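Local coordinates for protein K5 lyase (Enterobacteria phage k1-5, PDB 2X3H) that cleaves the K5 glycosaminoglycan by elimination, probably as a trimeric tail-spike lyase that lets the phage through the host capsule, at residues E82-S87 / G99-S104; D229-K234 / F239-L244; N396-S401 / N418-P423. One frame throughout, in Å; residues are numbered along the deposited sequence.

Contact 1: E82-S87 / G99-S104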
ATOM      1  N   GLU A  82       0.253  48.345   7.147  1.00 14.33           N
ATOM      2  CA  GLU A  82      -1.071  48.931   7.351  1.00 15.96           C
ATOM      3  C   GLU A  82      -2.088  48.507   6.296  1.00 14.61           C
ATOM      4  O   GLU A  82      -3.205  48.073   6.618  1.00 14.10           O
ATOM      5  CB  GLU A  82      -0.967  50.459   7.371  1.00 19.09           C
ATOM      6  CG  GLU A  82      -0.752  51.057   8.749  1.00 24.13           C
ATOM      7  CD  GLU A  82      -2.058  51.410   9.442  1.00 26.47           C
ATOM      8  OE1 GLU A  82      -3.131  50.984   8.948  1.00 28.47           O
ATOM      9  OE2 GLU A  82      -2.014  52.120  10.482  1.00 28.53           O
ATOM     10  N   VAL A  83      -1.699  48.651   5.036  1.00 13.74           N
ATOM     11  CA  VAL A  83      -2.573  48.349   3.911  1.00 13.75           C
ATOM     12  C   VAL A  83      -2.907  46.859   3.843  1.00 12.81           C
ATOM     13  O   VAL A  83      -4.052  46.471   3.602  1.00 12.93           O
ATOM     14  CB  VAL A  83      -1.925  48.806   2.595  1.00 14.50           C
ATOM     15  CG1 VAL A  83      -2.735  48.326   1.425  1.00 15.10           C
ATOM     16  CG2 VAL A  83      -1.793  50.333   2.579  1.00 15.91           C
ATOM     17  N   ILE A  84      -1.901  46.024   4.070  1.00 12.77           N
ATOM     18  CA  ILE A  84      -2.105  44.574   3.998  1.00 12.03           C
ATOM     19  C   ILE A  84      -2.980  44.092   5.154  1.00 11.72           C
ATOM     20  O   ILE A  84      -3.877  43.270   4.956  1.00 11.78           O
ATOM     21  CB  ILE A  84      -0.753  43.829   3.919  1.00 12.37           C
ATOM     22  CG1 ILE A  84      -0.094  44.133   2.571  1.00 12.76           C
ATOM     23  CG2 ILE A  84      -0.927  42.321   4.110  1.00 12.91           C
ATOM     24  CD1 ILE A  84       1.207  43.438   2.353  1.00 13.58           C
ATOM     25  N   ALA A  85      -2.738  44.620   6.352  1.00 11.55           N
ATOM     26  CA  ALA A  85      -3.563  44.263   7.503  1.00 11.62           C
ATOM     27  C   ALA A  85      -5.028  44.621   7.246  1.00 11.92           C
ATOM     28  O   ALA A  85      -5.941  43.832   7.517  1.00 12.24           O
ATOM     29  CB  ALA A  85      -3.049  44.950   8.764  1.00 12.43           C
ATOM     30  N   ALA A  86      -5.255  45.816   6.713  1.00 11.45           N
ATOM     31  CA  ALA A  86      -6.607  46.263   6.406  1.00 12.46           C
ATOM     32  C   ALA A  86      -7.296  45.327   5.415  1.00 12.30           C
ATOM     33  O   ALA A  86      -8.460  44.955   5.604  1.00 13.53           O
ATOM     34  CB  ALA A  86      -6.585  47.689   5.864  1.00 12.08           C
ATOM     35  N   SER A  87      -6.577  44.945   4.362  1.00 12.17           N
ATOM     36  CA  SER A  87      -7.131  44.042   3.361  1.00 12.77           C
ATOM     37  C   SER A  87      -7.477  42.690   3.965  1.00 12.83           C
ATOM     38  O   SER A  87      -8.555  42.159   3.724  1.00 12.31           O
ATOM     39  CB  SER A  87      -6.158  43.826   2.201  1.00 13.68           C
ATOM     40  OG  SER A  87      -6.030  45.000   1.418  1.00 15.77           O
ATOM     41  N   GLY A  99       4.988  41.555  -6.590  1.00 12.27           N
ATOM     42  CA  GLY A  99       5.861  42.359  -5.755  1.00 11.93           C
ATOM     43  C   GLY A  99       6.319  41.656  -4.501  1.00 12.06           C
ATOM     44  O   GLY A  99       5.909  40.522  -4.215  1.00 11.38           O
ATOM     45  N   VAL A 100       7.196  42.333  -3.767  1.00 11.27           N
ATOM     46  CA  VAL A 100       7.668  41.880  -2.478  1.00 11.13           C
ATOM     47  C   VAL A 100       7.155  42.880  -1.455  1.00 11.75           C
ATOM     48  O   VAL A 100       7.490  44.070  -1.508  1.00 12.57           O
ATOM     49  CB  VAL A 100       9.207  41.801  -2.438  1.00 11.48           C
ATOM     50  CG1 VAL A 100       9.681  41.336  -1.065  1.00 11.87           C
ATOM     51  CG2 VAL A 100       9.729  40.871  -3.534  1.00 11.20           C
ATOM     52  N   PHE A 101       6.322  42.405  -0.536  1.00 10.82           N
ATOM     53  CA  PHE A 101       5.588  43.299   0.347  1.00 10.18           C
ATOM     54  C   PHE A 101       6.124  43.210   1.756  1.00 11.20           C
ATOM     55  O   PHE A 101       5.835  42.265   2.497  1.00 11.51           O
ATOM     56  CB  PHE A 101       4.092  42.992   0.281  1.00 10.99           C
ATOM     57  CG  PHE A 101       3.514  43.171  -1.090  1.00 10.78           C
ATOM     58  CD1 PHE A 101       3.626  42.162  -2.053  1.00 10.87           C
ATOM     59  CD2 PHE A 101       2.872  44.357  -1.433  1.00 10.54           C
ATOM     60  CE1 PHE A 101       3.108  42.334  -3.331  1.00 10.85           C
ATOM     61  CE2 PHE A 101       2.335  44.529  -2.690  1.00 10.85           C
ATOM     62  CZ  PHE A 101       2.454  43.523  -3.651  1.00 11.78           C
ATOM     63  N   SER A 102       6.945  44.192   2.108  1.00 10.99           N
ATOM     64  CA  SER A 102       7.549  44.247   3.422  1.00 11.55           C
ATOM     65  C   SER A 102       6.476  44.543   4.450  1.00 11.02           C
ATOM     66  O   SER A 102       5.770  45.548   4.337  1.00 12.13           O
ATOM     67  CB  SER A 102       8.621  45.342   3.454  1.00 12.11           C
ATOM     68  OG  SER A 102       9.235  45.377   4.729  1.00 13.58           O
ATOM     69  N   SER A 103       6.341  43.676   5.450  1.00 11.25           N
ATOM     70  CA  SER A 103       5.251  43.803   6.405  1.00 11.70           C
ATOM     71  C   SER A 103       5.573  43.128   7.736  1.00 12.50           C
ATOM     72  O   SER A 103       6.155  42.035   7.773  1.00 12.33           O
ATOM     73  CB  SER A 103       3.930  43.271   5.810  1.00 12.60           C
ATOM     74  OG  SER A 103       4.142  42.071   5.069  1.00 12.61           O
ATOM     75  N   SER A 104       5.206  43.799   8.827  1.00 12.40           N
ATOM     76  CA  SER A 104       5.404  43.272  10.173  1.00 13.02           C
ATOM     77  C   SER A 104       4.278  42.303  10.504  1.00 12.16           C
ATOM     78  O   SER A 104       3.505  41.929   9.622  1.00 12.46           O
ATOM     79  CB  SER A 104       5.429  44.420  11.188  1.00 14.41           C
ATOM     80  OG  SER A 104       6.322  45.434  10.758  1.00 17.75           O
TER

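Contact 2: D229-K234 / F239-L244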
ATOM      1  N   ASP A 229      -1.155  17.120   2.035  1.00  7.45           N
ATOM      2  CA  ASP A 229      -0.831  16.381   0.792  1.00  8.27           C
ATOM      3  C   ASP A 229       0.198  17.167  -0.023  1.00  8.62           C
ATOM      4  O   ASP A 229       0.075  18.383  -0.174  1.00  8.83           O
ATOM      5  CB  ASP A 229      -2.133  16.190  -0.035  1.00  9.57           C
ATOM      6  CG  ASP A 229      -1.974  15.232  -1.228  1.00 11.47           C
ATOM      7  OD1 ASP A 229      -1.113  14.320  -1.192  1.00 12.55           O
ATOM      8  OD2 ASP A 229      -2.741  15.396  -2.217  1.00 13.41           O
ATOM      9  N   ASN A 230       1.219  16.479  -0.532  1.00  6.82           N
ATOM     10  CA  ASN A 230       2.167  17.104  -1.463  1.00  7.17           C
ATOM     11  C   ASN A 230       3.013  18.198  -0.792  1.00  7.31           C
ATOM     12  O   ASN A 230       2.853  19.395  -1.080  1.00  7.28           O
ATOM     13  CB  ASN A 230       1.426  17.654  -2.707  1.00  7.50           C
ATOM     14  CG  ASN A 230       0.883  16.541  -3.626  1.00  9.96           C
ATOM     15  OD1 ASN A 230      -0.189  16.680  -4.238  1.00 12.44           O
ATOM     16  ND2 ASN A 230       1.622  15.449  -3.730  1.00  8.83           N
ATOM     17  N   VAL A 231       3.920  17.772   0.091  1.00  5.71           N
ATOM     18  CA  VAL A 231       4.823  18.674   0.829  1.00  5.76           C
ATOM     19  C   VAL A 231       6.269  18.361   0.455  1.00  6.45           C
ATOM     20  O   VAL A 231       6.651  17.192   0.372  1.00  6.82           O
ATOM     21  CB  VAL A 231       4.654  18.488   2.352  1.00  6.29           C
ATOM     22  CG1 VAL A 231       5.630  19.363   3.131  1.00  6.53           C
ATOM     23  CG2 VAL A 231       3.215  18.787   2.754  1.00  7.17           C
ATOM     24  N   ILE A 232       7.069  19.398   0.217  1.00  5.07           N
ATOM     25  CA  ILE A 232       8.493  19.222  -0.059  1.00  5.67           C
ATOM     26  C   ILE A 232       9.256  20.119   0.895  1.00  6.15           C
ATOM     27  O   ILE A 232       9.186  21.352   0.791  1.00  7.02           O
ATOM     28  CB  ILE A 232       8.868  19.581  -1.521  1.00  6.05           C
ATOM     29  CG1 ILE A 232       7.957  18.844  -2.518  1.00  6.83           C
ATOM     30  CG2 ILE A 232      10.341  19.275  -1.760  1.00  6.92           C
ATOM     31  CD1 ILE A 232       8.236  19.153  -3.992  1.00  6.73           C
ATOM     32  N   ALA A 233       9.960  19.512   1.845  1.00  5.65           N
ATOM     33  CA  ALA A 233      10.628  20.275   2.898  1.00  5.22           C
ATOM     34  C   ALA A 233      12.109  19.976   2.899  1.00  6.77           C
ATOM     35  O   ALA A 233      12.498  18.811   2.838  1.00  7.07           O
ATOM     36  CB  ALA A 233      10.019  19.923   4.259  1.00  6.12           C
ATOM     37  N   LYS A 234      12.929  21.025   2.993  1.00  6.42           N
ATOM     38  CA  LYS A 234      14.376  20.857   2.962  1.00  6.72           C
ATOM     39  C   LYS A 234      15.069  21.366   4.223  1.00  7.05           C
ATOM     40  O   LYS A 234      14.860  22.510   4.640  1.00  7.07           O
ATOM     41  CB  LYS A 234      14.952  21.536   1.720  1.00  8.65           C
ATOM     42  CG  LYS A 234      14.498  20.819   0.459  1.00 10.42           C
ATOM     43  CD  LYS A 234      14.945  21.487  -0.806  1.00 12.29           C
ATOM     44  CE  LYS A 234      14.621  20.564  -1.986  1.00 12.77           C
ATOM     45  NZ  LYS A 234      14.615  21.311  -3.255  1.00 13.91           N
ATOM     46  N   PHE A 239      11.307  18.573  14.068  1.00  7.71           N
ATOM     47  CA  PHE A 239       9.924  18.262  13.698  1.00  8.17           C
ATOM     48  C   PHE A 239       9.686  18.047  12.212  1.00  8.45           C
ATOM     49  O   PHE A 239       8.557  17.800  11.773  1.00  8.72           O
ATOM     50  CB  PHE A 239       8.954  19.227  14.376  1.00  9.27           C
ATOM     51  CG  PHE A 239       9.101  19.219  15.866  1.00 10.11           C
ATOM     52  CD1 PHE A 239       8.715  18.108  16.591  1.00 10.38           C
ATOM     53  CD2 PHE A 239       9.691  20.276  16.531  1.00 10.04           C
ATOM     54  CE1 PHE A 239       8.870  18.055  17.951  1.00 10.95           C
ATOM     55  CE2 PHE A 239       9.848  20.234  17.909  1.00 11.15           C
ATOM     56  CZ  PHE A 239       9.430  19.117  18.617  1.00 10.68           C
ATOM     57  N   GLY A 240      10.763  18.137  11.438  1.00  7.82           N
ATOM     58  CA  GLY A 240      10.767  17.650  10.055  1.00  7.05           C
ATOM     59  C   GLY A 240       9.815  18.345   9.097  1.00  6.91           C
ATOM     60  O   GLY A 240       9.592  19.565   9.189  1.00  8.10           O
ATOM     61  N   ALA A 241       9.290  17.569   8.149  1.00  5.59           N
ATOM     62  CA  ALA A 241       8.415  18.086   7.101  1.00  6.11           C
ATOM     63  C   ALA A 241       6.964  18.221   7.570  1.00  5.68           C
ATOM     64  O   ALA A 241       6.323  19.234   7.315  1.00  5.76           O
ATOM     65  CB  ALA A 241       8.495  17.203   5.845  1.00  6.32           C
ATOM     66  N   VAL A 242       6.451  17.186   8.242  1.00  5.04           N
ATOM     67  CA  VAL A 242       5.089  17.208   8.764  1.00  5.56           C
ATOM     68  C   VAL A 242       5.067  16.614  10.161  1.00  5.55           C
ATOM     69  O   VAL A 242       5.437  15.454  10.347  1.00  6.25           O
ATOM     70  CB  VAL A 242       4.106  16.395   7.877  1.00  4.20           C
ATOM     71  CG1 VAL A 242       2.709  16.357   8.526  1.00  4.72           C
ATOM     72  CG2 VAL A 242       4.020  16.996   6.475  1.00  4.91           C
ATOM     73  N   GLU A 243       4.631  17.407  11.137  1.00  5.50           N
ATOM     74  CA  GLU A 243       4.346  16.882  12.476  1.00  5.35           C
ATOM     75  C   GLU A 243       2.835  16.855  12.759  1.00  5.82           C
ATOM     76  O   GLU A 243       2.137  17.848  12.509  1.00  5.61           O
ATOM     77  CB  GLU A 243       5.054  17.703  13.577  1.00  6.30           C
ATOM     78  CG  GLU A 243       4.601  17.208  14.958  1.00  7.56           C
ATOM     79  CD  GLU A 243       5.267  17.853  16.174  1.00  8.20           C
ATOM     80  OE1 GLU A 243       5.748  19.006  16.104  1.00  9.50           O
ATOM     81  OE2 GLU A 243       5.266  17.184  17.239  1.00  9.17           O
ATOM     82  N   LEU A 244       2.339  15.717  13.257  1.00  5.59           N
ATOM     83  CA  LEU A 244       1.025  15.638  13.891  1.00  5.39           C
ATOM     84  C   LEU A 244       1.300  15.622  15.389  1.00  4.95           C
ATOM     85  O   LEU A 244       2.209  14.929  15.848  1.00  5.07           O
ATOM     86  CB  LEU A 244       0.298  14.350  13.496  1.00  6.04           C
ATOM     87  CG  LEU A 244      -0.051  14.168  12.019  1.00  5.67           C
ATOM     88  CD1 LEU A 244      -0.742  12.814  11.813  1.00  6.96           C
ATOM     89  CD2 LEU A 244      -0.900  15.329  11.454  1.00  6.35           C
TER

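Contact 3: N396-S401 / N418-P423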
ATOM      1  N   ASN A 396      21.293 -14.223   4.287  1.00  7.26           N
ATOM      2  CA  ASN A 396      20.813 -15.596   4.052  1.00  7.98           C
ATOM      3  C   ASN A 396      20.172 -16.228   5.295  1.00  7.81           C
ATOM      4  O   ASN A 396      19.587 -17.311   5.211  1.00  8.55           O
ATOM      5  CB  ASN A 396      21.960 -16.501   3.587  1.00  8.86           C
ATOM      6  CG  ASN A 396      22.552 -16.077   2.252  1.00 10.34           C
ATOM      7  OD1 ASN A 396      21.847 -15.630   1.360  1.00 11.09           O
ATOM      8  ND2 ASN A 396      23.858 -16.232   2.116  1.00 12.78           N
ATOM      9  N   ASP A 397      20.271 -15.545   6.434  1.00  7.89           N
ATOM     10  CA  ASP A 397      19.836 -16.093   7.724  1.00  8.96           C
ATOM     11  C   ASP A 397      19.760 -14.924   8.695  1.00  8.76           C
ATOM     12  O   ASP A 397      20.750 -14.224   8.898  1.00 10.55           O
ATOM     13  CB  ASP A 397      20.892 -17.115   8.187  1.00  9.74           C
ATOM     14  CG  ASP A 397      20.576 -17.785   9.529  1.00 11.99           C
ATOM     15  OD1 ASP A 397      19.674 -17.354  10.277  1.00 10.61           O
ATOM     16  OD2 ASP A 397      21.300 -18.765   9.860  1.00 13.11           O
ATOM     17  N   LEU A 398      18.590 -14.680   9.280  1.00  7.77           N
ATOM     18  CA  LEU A 398      18.456 -13.525  10.161  1.00  8.51           C
ATOM     19  C   LEU A 398      19.106 -13.741  11.521  1.00  7.96           C
ATOM     20  O   LEU A 398      19.136 -12.825  12.330  1.00  7.99           O
ATOM     21  CB  LEU A 398      16.991 -13.119  10.333  1.00 10.48           C
ATOM     22  CG  LEU A 398      16.257 -12.534   9.119  1.00 11.13           C
ATOM     23  CD1 LEU A 398      15.023 -11.831   9.577  1.00 10.60           C
ATOM     24  CD2 LEU A 398      17.117 -11.590   8.296  1.00 11.37           C
ATOM     25  N   LEU A 399      19.646 -14.940  11.751  1.00  8.28           N
ATOM     26  CA  LEU A 399      20.210 -15.290  13.053  1.00  9.13           C
ATOM     27  C   LEU A 399      21.722 -15.489  13.035  1.00 10.35           C
ATOM     28  O   LEU A 399      22.337 -15.669  14.088  1.00 11.19           O
ATOM     29  CB  LEU A 399      19.509 -16.526  13.628  1.00  9.79           C
ATOM     30  CG  LEU A 399      18.014 -16.341  13.919  1.00 10.44           C
ATOM     31  CD1 LEU A 399      17.430 -17.663  14.426  1.00 11.39           C
ATOM     32  CD2 LEU A 399      17.793 -15.218  14.927  1.00 11.01           C
ATOM     33  N   SER A 400      22.329 -15.420  11.853  1.00 11.28           N
ATOM     34  CA  SER A 400      23.767 -15.675  11.751  1.00 12.54           C
ATOM     35  C   SER A 400      24.556 -14.558  12.422  1.00 13.07           C
ATOM     36  O   SER A 400      25.588 -14.819  13.052  1.00 14.70           O
ATOM     37  CB  SER A 400      24.208 -15.876  10.299  1.00 14.20           C
ATOM     38  OG  SER A 400      23.862 -14.769   9.499  1.00 16.79           O
ATOM     39  N   SER A 401      24.060 -13.328  12.308  1.00 11.94           N
ATOM     40  CA  SER A 401      24.609 -12.191  13.059  1.00 13.30           C
ATOM     41  C   SER A 401      23.739 -11.912  14.273  1.00 13.55           C
ATOM     42  O   SER A 401      22.530 -11.755  14.134  1.00 12.33           O
ATOM     43  CB  SER A 401      24.654 -10.937  12.186  1.00 13.20           C
ATOM     44  OG  SER A 401      24.996  -9.788  12.956  1.00 14.92           O
ATOM     45  N   ASN A 418       7.552 -10.967  20.935  1.00  3.10           N
ATOM     46  CA  ASN A 418       7.732 -10.333  19.629  1.00  2.90           C
ATOM     47  C   ASN A 418       7.994 -11.453  18.613  1.00  3.80           C
ATOM     48  O   ASN A 418       8.327 -12.573  19.006  1.00  4.11           O
ATOM     49  CB  ASN A 418       8.887  -9.313  19.665  1.00  3.67           C
ATOM     50  CG  ASN A 418       8.576  -8.101  20.532  1.00  4.86           C
ATOM     51  OD1 ASN A 418       7.464  -7.569  20.485  1.00  5.28           O
ATOM     52  ND2 ASN A 418       9.559  -7.654  21.327  1.00  5.24           N
ATOM     53  N   VAL A 419       7.851 -11.168  17.321  1.00  2.96           N
ATOM     54  CA  VAL A 419       7.962 -12.203  16.291  1.00  3.02           C
ATOM     55  C   VAL A 419       8.610 -11.587  15.055  1.00  3.64           C
ATOM     56  O   VAL A 419       8.300 -10.450  14.686  1.00  3.63           O
ATOM     57  CB  VAL A 419       6.575 -12.762  15.905  1.00  3.55           C
ATOM     58  CG1 VAL A 419       6.679 -13.714  14.692  1.00  4.91           C
ATOM     59  CG2 VAL A 419       5.912 -13.443  17.111  1.00  3.89           C
ATOM     60  N   VAL A 420       9.514 -12.337  14.427  1.00  3.09           N
ATOM     61  CA  VAL A 420      10.100 -11.923  13.142  1.00  3.96           C
ATOM     62  C   VAL A 420       9.994 -13.054  12.117  1.00  4.55           C
ATOM     63  O   VAL A 420      10.405 -14.177  12.409  1.00  4.99           O
ATOM     64  CB  VAL A 420      11.584 -11.542  13.302  1.00  4.35           C
ATOM     65  CG1 VAL A 420      12.186 -11.104  11.958  1.00  5.27           C
ATOM     66  CG2 VAL A 420      11.731 -10.441  14.356  1.00  5.34           C
ATOM     67  N   HIS A 421       9.430 -12.754  10.943  1.00  4.61           N
ATOM     68  CA  HIS A 421       9.438 -13.696   9.799  1.00  5.25           C
ATOM     69  C   HIS A 421      10.277 -13.148   8.658  1.00  6.46           C
ATOM     70  O   HIS A 421      10.286 -11.943   8.423  1.00  6.18           O
ATOM     71  CB  HIS A 421       8.022 -13.881   9.252  1.00  6.30           C
ATOM     72  CG  HIS A 421       7.106 -14.645  10.152  1.00  7.06           C
ATOM     73  ND1 HIS A 421       5.878 -15.101   9.723  1.00  9.14           N
ATOM     74  CD2 HIS A 421       7.233 -15.052  11.437  1.00  8.08           C
ATOM     75  CE1 HIS A 421       5.280 -15.740  10.714  1.00  9.45           C
ATOM     76  NE2 HIS A 421       6.082 -15.731  11.762  1.00  8.64           N
ATOM     77  N   ALA A 422      10.945 -14.044   7.928  1.00  5.24           N
ATOM     78  CA  ALA A 422      11.632 -13.695   6.666  1.00  5.79           C
ATOM     79  C   ALA A 422      11.285 -14.773   5.639  1.00  5.86           C
ATOM     80  O   ALA A 422      12.048 -15.738   5.456  1.00  5.78           O
ATOM     81  CB  ALA A 422      13.123 -13.632   6.873  1.00  5.80           C
ATOM     82  N   PRO A 423      10.123 -14.625   4.979  1.00  5.95           N
ATOM     83  CA  PRO A 423       9.604 -15.684   4.098  1.00  5.42           C
ATOM     84  C   PRO A 423      10.558 -16.096   2.955  1.00  5.10           C
ATOM     85  O   PRO A 423      10.605 -17.275   2.622  1.00  4.82           O
ATOM     86  CB  PRO A 423       8.282 -15.100   3.571  1.00  6.89           C
ATOM     87  CG  PRO A 423       7.895 -14.033   4.599  1.00  8.95           C
ATOM     88  CD  PRO A 423       9.214 -13.464   5.060  1.00  6.13           C
TER

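Contact 1: E82-S87 / G99-S104
Ile84 sets its CD1 methyl against the root of the Phe101 side chain, 3.6 Å from Phe101 CB and 4.2 Å from Phe101 CG. The isoleucine reaches out from the helix of 82-87 with CG1 anti to its carbonyl carbon (chi1 -68°) and CD1 extended beyond it (chi2 -178°), which carries the terminal methyl across to the strand of 99-104. The two side chains run at about a right angle to each other, and the methyl meets the phenyl ring obliquely, at the CG end. The same CD1 also lies 4.2 Å from Ser103 OG, so one methyl lies near both strand residues whose CB atoms face the helix; Ser102, between them, turns its own away. Ser103 OG is hydrogen-bonded to Tyr130 OH, so this buried hydroxyl has a polar partner beside the isoleucine. Ile84 packs further on Leu121 of the adjoining parallel strand 119-123 and on Ile106 of strand 106-108, placing helix 81-88 against the first strands of the beta-helix near the N-terminal end of the modelled chain. All three touching residues are buried, and the link between helix and strand is chiefly apolar: between these two segments the contact is made by one isoleucine methyl, through van der Waals packing without directional bonds.

Contact 2: D229-K234 / F239-L244
Ala233 and Ala241 meet methyl to methyl, and the approach is tight: Ala233 CB lies 3.5 Å from Ala241 CB and 3.7 Å from Ala241 CA. These two residues are also where the backbones come closest, their CA atoms 5.2 Å apart, and the small alanine side chains fit this close approach. Looser apolar packing comes from Val231, two residues earlier on the same strand and on the same face. Its two methyls have different partners: Val231 CG2 touches Val242 CG2 at 4.2 Å, while Val231 CG1 stands 4.5 Å from Ala241 CB and 4.2 Å from the backbone Ala241 O. All four residues are buried, and their contacts are van der Waals throughout. The chain turns a corner at Ala241 and passes into strand 242-245, which belongs to a different sheet from strand 227-234. The contact joins two faces of a beta-helix coil across its interior. Strand 227-234 lies between parallel strands 198-206 and 252-259, and strand 242-245 between 218-221 and 266-268 in another parallel sheet; Ala241 also packs on Val256, and Ile232, whose CB points away from 239-244, packs on Leu227 of the second subunit.

Contact 3: N396-S401 / N418-P423
Leu398 points one branch of its side chain at the strand of 418-423, and its CD1 settles between two inward-facing residues, 3.8 Å from Val420 CG1 and 3.8 Å from Ala422 CB. Leu398 CG follows at 4.0 Å from the same Ala422 CB, so the leucine leans on the alanine with two successive carbons and meets the valine with its methyl end alone. The leucine and valine side chains cross obliquely. On the valine, CG1 is anti to the backbone N (chi1 -180°), which brings that methyl to the leucine. His421, between Val420 and Ala422, sends its CB the other way, in the usual alternation of a strand. The loop that presents Leu398 forms a type I beta turn from Asp397 to Ser400 and an Asx turn: Leu399 N donates to Asp397 OD1 at 2.8 Å, with an N-H...O angle of 155°, meeting the oxygen from above the carboxylate plane, 49° out of it. Gln427 bonds to the same loop, its NE2 to Asp397 OD1 and its OE1 to Leu398 N, while Asp397 OD2 makes a salt bridge to Arg435 of the second subunit. Strand 419-422 runs between parallel strand 386-389 and antiparallel strand 427-429; Leu398 and Val420 both pack on Val389, so the loop packs against strands 386-389 and 419-422 near the C-terminal end of the beta-helix.

Overall arrangement
The three contacts follow one another along the chain and along the elongated beta-helix. Contact 1 lies near the N-terminal end, contact 2 is about 27 Å from it between centres, and the centres of contacts 2 and 3 are about 33 Å apart, with about 61 Å separating the centres of contacts 1 and 3 on opposite sides of the chain's centre. None touches another; even the nearest atoms of contacts 1 and 2 are about 20 Å apart. All three are mainly apolar packing, first of a helix, then of two strands within a coil, then of a loop, and none can be tied to the catalytic site on present evidence. Contacts 2 and 3 also border the second subunit of the trimer, whereas no other chain of the assembly touches contact 1.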